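Local coordinates for protein tumor necrosis factor receptor superfamily member 16 (PDB 4F42) that binds neurotrophins as a low-affinity cell-surface receptor and probably passes the signal inward through this cytoplasmic death domain, at residues A62-D65 with A66-A70; C47-R50 with A51-S55. All coordinates share one frame; numbering follows the deposited sequence.

How the contacts relate
From the N terminus, the chain reaches contact 2 first, where Cys47 leads into helix 48-56; contact 1 follows where Ala62 and Thr63 lead into helix 64-73. The two lie in series, neither nested nor crossed, and since each joins adjoining segments, what it closes is the first turns of a helix and not a long loop. The two contacts lie on opposite sides of the chain's centre, about 15 Å apart between centres. Helix 24-32 touches side chains from both, and Trp56, ending helix 48-56, reaches Ala62 and Leu67 of contact 1. Each contact also lends residues to a separate 5-mercapto-2-nitro-benzoic acid pocket.

Contact 1. Residues A62-D65 with A66-A70; sequences ATLD and ALLAA. With MNB (5-mercapto-2-nitro-benzoic acid), chain C.
Leu68 reaches back along the first turn of helix 64-73 to meet Leu64, one turn earlier, a worked example of i to i+4 spacing placing two leucines on one side of a helix start. Its CB rests over the backbone, 3.5 Å from Leu64 O, and CG stays near the same oxygen. At the tip the branches part: Leu68 CD1 touches Leu64 CD1 at 3.9 Å, while Leu68 CD2 lies 3.7 Å from C4 of the bound 5-mercapto-2-nitro-benzoic acid. Leu64 directs its own CG opposite its backbone N (chi1 -179°), which swings the branched end to the ligand side; there Leu64 CD2 lies 3.5 Å from C2 of the ring. Both methyls of Leu64 and CD2 of Leu68 thus face the ligand ring, the two leucines set obliquely to each other; Lys12 supplies a hydrogen bond to the same ligand.

The polar side of the turn is settled by Thr63, the N-cap. With chi1 at 54°, OG1 sits between backbone N and carbonyl carbon and accepts from Ala66 N at 3.1 Å, satisfying an amide that precedes the regular bonding. That bonding then runs from Leu67 N to Thr63 O, from Leu68 N to Leu64 O and from Ala69 N to Asp65 O.

Among the neighbours of helix 64-73, Leu67 and Ala70 pack on Leu28 of helix 24-32, Leu67 also meeting Trp56 at the end of helix 48-56, while Leu64 packs on Leu8 and Asn3 of the N-terminal segment.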
loop_
_atom_site.group_PDB
_atom_site.type_symbol
_atom_site.label_atom_id
_atom_site.label_comp_id
_atom_site.label_asym_id
_atom_site.label_seq_id
_atom_site.Cartn_x
_atom_site.Cartn_y
_atom_site.Cartn_z
ATOM N N ALA A 62 1.115 8.199 -7.382
ATOM C CA ALA A 62 0.868 6.913 -6.749
ATOM C C ALA A 62 1.052 5.773 -7.747
ATOM O O ALA A 62 0.088 5.132 -8.162
ATOM C CB ALA A 62 -0.518 6.882 -6.127
ATOM N N THR A 63 2.306 5.534 -8.123
ATOM C CA THR A 63 2.665 4.466 -9.045
ATOM C C THR A 63 2.995 3.186 -8.290
ATOM O O THR A 63 3.300 3.215 -7.096
ATOM C CB THR A 63 3.907 4.845 -9.880
ATOM O OG1 THR A 63 4.974 5.225 -8.997
ATOM C CG2 THR A 63 3.598 6.005 -10.841
ATOM N N LEU A 64 2.963 2.062 -8.994
ATOM C CA LEU A 64 3.447 0.808 -8.431
ATOM C C LEU A 64 4.878 0.929 -7.899
ATOM O O LEU A 64 5.168 0.462 -6.796
ATOM C CB LEU A 64 3.347 -0.331 -9.445
ATOM C CG LEU A 64 3.816 -1.713 -8.965
ATOM C CD1 LEU A 64 3.052 -2.213 -7.731
ATOM C CD2 LEU A 64 3.736 -2.712 -10.086
ATOM N N ASP A 65 5.756 1.567 -8.670
ATOM C CA ASP A 65 7.156 1.714 -8.277
ATOM C C ASP A 65 7.344 2.571 -7.023
ATOM O O ASP A 65 8.205 2.280 -6.197
ATOM C CB ASP A 65 8.052 2.177 -9.439
ATOM C CG ASP A 65 7.467 3.330 -10.234
ATOM O OD1 ASP A 65 7.921 4.479 -10.058
ATOM O OD2 ASP A 65 6.569 3.089 -11.066
ATOM N N ALA A 66 6.525 3.615 -6.886
ATOM C CA ALA A 66 6.491 4.425 -5.674
ATOM C C ALA A 66 6.087 3.568 -4.483
ATOM O O ALA A 66 6.627 3.712 -3.384
ATOM C CB ALA A 66 5.532 5.587 -5.832
ATOM N N LEU A 67 5.135 2.671 -4.703
ATOM C CA LEU A 67 4.719 1.744 -3.658
ATOM C C LEU A 67 5.855 0.786 -3.306
ATOM O O LEU A 67 6.197 0.616 -2.127
ATOM C CB LEU A 67 3.479 0.958 -4.082
ATOM C CG LEU A 67 3.017 -0.121 -3.105
ATOM C CD1 LEU A 67 2.732 0.476 -1.735
ATOM C CD2 LEU A 67 1.788 -0.812 -3.650
ATOM N N LEU A 68 6.424 0.164 -4.337
ATOM C CA LEU A 68 7.554 -0.741 -4.173
ATOM C C LEU A 68 8.722 -0.044 -3.460
ATOM O O LEU A 68 9.300 -0.613 -2.529
ATOM C CB LEU A 68 7.957 -1.326 -5.534
ATOM C CG LEU A 68 7.409 -2.700 -5.974
ATOM C CD1 LEU A 68 6.042 -3.069 -5.412
ATOM C CD2 LEU A 68 7.421 -2.904 -7.485
ATOM N N ALA A 69 9.038 1.190 -3.863
ATOM C CA ALA A 69 10.058 2.010 -3.179
ATOM C C ALA A 69 9.761 2.183 -1.682
ATOM O O ALA A 69 10.653 2.006 -0.846
ATOM C CB ALA A 69 10.191 3.371 -3.835
ATOM N N ALA A 70 8.508 2.524 -1.360
ATOM C CA ALA A 70 8.057 2.662 0.034
ATOM C C ALA A 70 8.290 1.392 0.847
ATOM O O ALA A 70 8.667 1.466 2.014
ATOM C CB ALA A 70 6.590 3.070 0.092
HETATM C C6 MNB C . 5.572 -6.466 -10.950
HETATM C C1 MNB C . 4.185 -6.406 -10.831
HETATM C C2 MNB C . 3.579 -6.128 -9.484
HETATM C C3 MNB C . 4.431 -5.928 -8.400
HETATM C C4 MNB C . 5.804 -5.998 -8.575
HETATM C C5 MNB C . 6.366 -6.262 -9.822
HETATM S S5 MNB C . 8.055 -6.324 -9.940
HETATM C C10 MNB C . 3.350 -6.640 -12.055
HETATM O O12 MNB C . 3.060 -7.819 -12.335
HETATM O O11 MNB C . 2.967 -5.681 -12.763
HETATM N N7 MNB C . 2.191 -6.039 -9.264
HETATM O O9 MNB C . 1.745 -6.042 -8.128
HETATM O O8 MNB C . 1.406 -5.933 -10.192
#

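Contact 2. Residues C47-R50 with A51-S55; sequences CPVR and ALLAS. With MNB (5-mercapto-2-nitro-benzoic acid), chain B.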
loop_
_atom_site.group_PDB
_atom_site.type_symbol
_atom_site.label_atom_id
_atom_site.label_comp_id
_atom_site.label_asym_id
_atom_site.label_seq_id
_atom_site.Cartn_x
_atom_site.Cartn_y
_atom_site.Cartn_z
ATOM N N CYS A 47 -12.102 -2.891 4.917
ATOM C CA CYS A 47 -10.763 -3.214 4.430
ATOM C C CYS A 47 -9.845 -2.007 4.554
ATOM O O CYS A 47 -9.773 -1.185 3.640
ATOM C CB CYS A 47 -10.831 -3.691 2.987
ATOM S SG CYS A 47 -12.113 -4.944 2.715
ATOM N N PRO A 48 -9.145 -1.887 5.694
ATOM C CA PRO A 48 -8.291 -0.724 5.927
ATOM C C PRO A 48 -7.177 -0.575 4.886
ATOM O O PRO A 48 -6.933 0.540 4.422
ATOM C CB PRO A 48 -7.727 -0.971 7.325
ATOM C CG PRO A 48 -8.705 -1.896 7.971
ATOM C CD PRO A 48 -9.183 -2.781 6.865
ATOM N N VAL A 49 -6.531 -1.677 4.511
ATOM C CA VAL A 49 -5.482 -1.639 3.488
ATOM C C VAL A 49 -6.031 -1.111 2.160
ATOM O O VAL A 49 -5.496 -0.163 1.592
ATOM C CB VAL A 49 -4.824 -3.029 3.239
ATOM C CG1 VAL A 49 -3.481 -2.842 2.572
ATOM C CG2 VAL A 49 -4.655 -3.817 4.548
ATOM N N ARG A 50 -7.107 -1.728 1.677
ATOM C CA ARG A 50 -7.741 -1.309 0.430
ATOM C C ARG A 50 -8.174 0.163 0.463
ATOM O O ARG A 50 -7.970 0.899 -0.507
ATOM C CB ARG A 50 -8.937 -2.204 0.120
ATOM C CG ARG A 50 -9.712 -1.798 -1.122
ATOM C CD ARG A 50 -10.788 -2.812 -1.415
ATOM N NE ARG A 50 -10.229 -4.138 -1.687
ATOM C CZ ARG A 50 -10.952 -5.238 -1.897
ATOM N NH1 ARG A 50 -12.286 -5.194 -1.861
ATOM N NH2 ARG A 50 -10.333 -6.392 -2.145
ATOM N N ALA A 51 -8.769 0.573 1.582
ATOM C CA ALA A 51 -9.184 1.965 1.792
ATOM C C ALA A 51 -7.997 2.938 1.739
ATOM O O ALA A 51 -8.099 4.001 1.136
ATOM C CB ALA A 51 -9.946 2.103 3.119
ATOM N N LEU A 52 -6.879 2.552 2.349
ATOM C CA LEU A 52 -5.674 3.374 2.379
ATOM C C LEU A 52 -5.126 3.576 0.983
ATOM O O LEU A 52 -4.873 4.701 0.567
ATOM C CB LEU A 52 -4.594 2.734 3.253
ATOM C CG LEU A 52 -3.225 3.422 3.162
ATOM C CD1 LEU A 52 -3.104 4.506 4.209
ATOM C CD2 LEU A 52 -2.110 2.400 3.313
ATOM N N LEU A 53 -4.945 2.473 0.268
ATOM C CA LEU A 53 -4.380 2.475 -1.066
ATOM C C LEU A 53 -5.273 3.140 -2.110
ATOM O O LEU A 53 -4.768 3.701 -3.074
ATOM C CB LEU A 53 -4.018 1.042 -1.471
ATOM C CG LEU A 53 -2.941 0.402 -0.572
ATOM C CD1 LEU A 53 -2.837 -1.086 -0.811
ATOM C CD2 LEU A 53 -1.574 1.085 -0.737
ATOM N N ALA A 54 -6.592 3.072 -1.917
ATOM C CA ALA A 54 -7.555 3.775 -2.771
ATOM C C ALA A 54 -7.441 5.280 -2.578
ATOM O O ALA A 54 -7.539 6.046 -3.539
ATOM C CB ALA A 54 -8.968 3.322 -2.464
ATOM N N SER A 55 -7.250 5.691 -1.326
ATOM C CA SER A 55 -7.028 7.089 -0.980
ATOM C C SER A 55 -5.680 7.554 -1.542
ATOM O O SER A 55 -5.634 8.497 -2.337
ATOM C CB SER A 55 -7.093 7.275 0.540
ATOM O OG SER A 55 -6.471 8.483 0.948
HETATM C C6 MNB B . -9.212 -8.211 3.689
HETATM C C1 MNB B . -8.206 -8.816 2.944
HETATM C C2 MNB B . -8.135 -8.585 1.460
HETATM C C3 MNB B . -9.104 -7.755 0.890
HETATM C C4 MNB B . -10.091 -7.176 1.686
HETATM C C5 MNB B . -10.147 -7.395 3.065
HETATM S S5 MNB B . -11.384 -6.681 3.990
HETATM C C10 MNB B . -7.237 -9.677 3.693
HETATM O O12 MNB B . -7.175 -10.895 3.430
HETATM O O11 MNB B . -6.528 -9.149 4.578
HETATM N N7 MNB B . -7.145 -9.165 0.621
HETATM O O9 MNB B . -7.310 -9.264 -0.598
HETATM O O8 MNB B . -6.104 -9.586 1.094
#
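Arg50 turns one face of its guanidinium to the C3-C4 edge of the ring of a bound 5-mercapto-2-nitro-benzoic acid, the two planes nearly at right angles, with C4 3.9 Å above the guanidinium plane and offset toward its rim. The closest approach of the pair is from NH2 to ring atom C3, at 3.5 Å. The chain is extended through its first two torsions and bends only at chi3 (-62°), turning the head toward the ligand; there NH2 also forms salt bridges with Glu14 and Glu17 of helix 10-19. A leucine in its place would probably leave those two carboxylates without this cationic mate and the ring edge without the guanidinium face it meets.

Along the turn itself, Val49 and Leu53 lie side by side and point the same way, CG1 of Val49 meeting Leu53 CD1 at 3.9 Å. Leu53 N donates to Val49 O at 3.0 Å. Ala51 N bonds to Cys47 O at 2.9 Å, so the N-cap residue already contributes its carbonyl to the helix, and Ala51 CB rests 3.3 Å from that same oxygen. Leu52 N and Ala54 N continue the pattern to Pro48 O and Arg50 O.

Val49 packs on Trp25, and Leu52 on Ala29, of helix 24-32. With Pro48 in its first position, this is a standard alpha-helical N-terminus: one of the six helices of the death domain fold, with Cys47 and Arg50 in a pocket for the bound ligand.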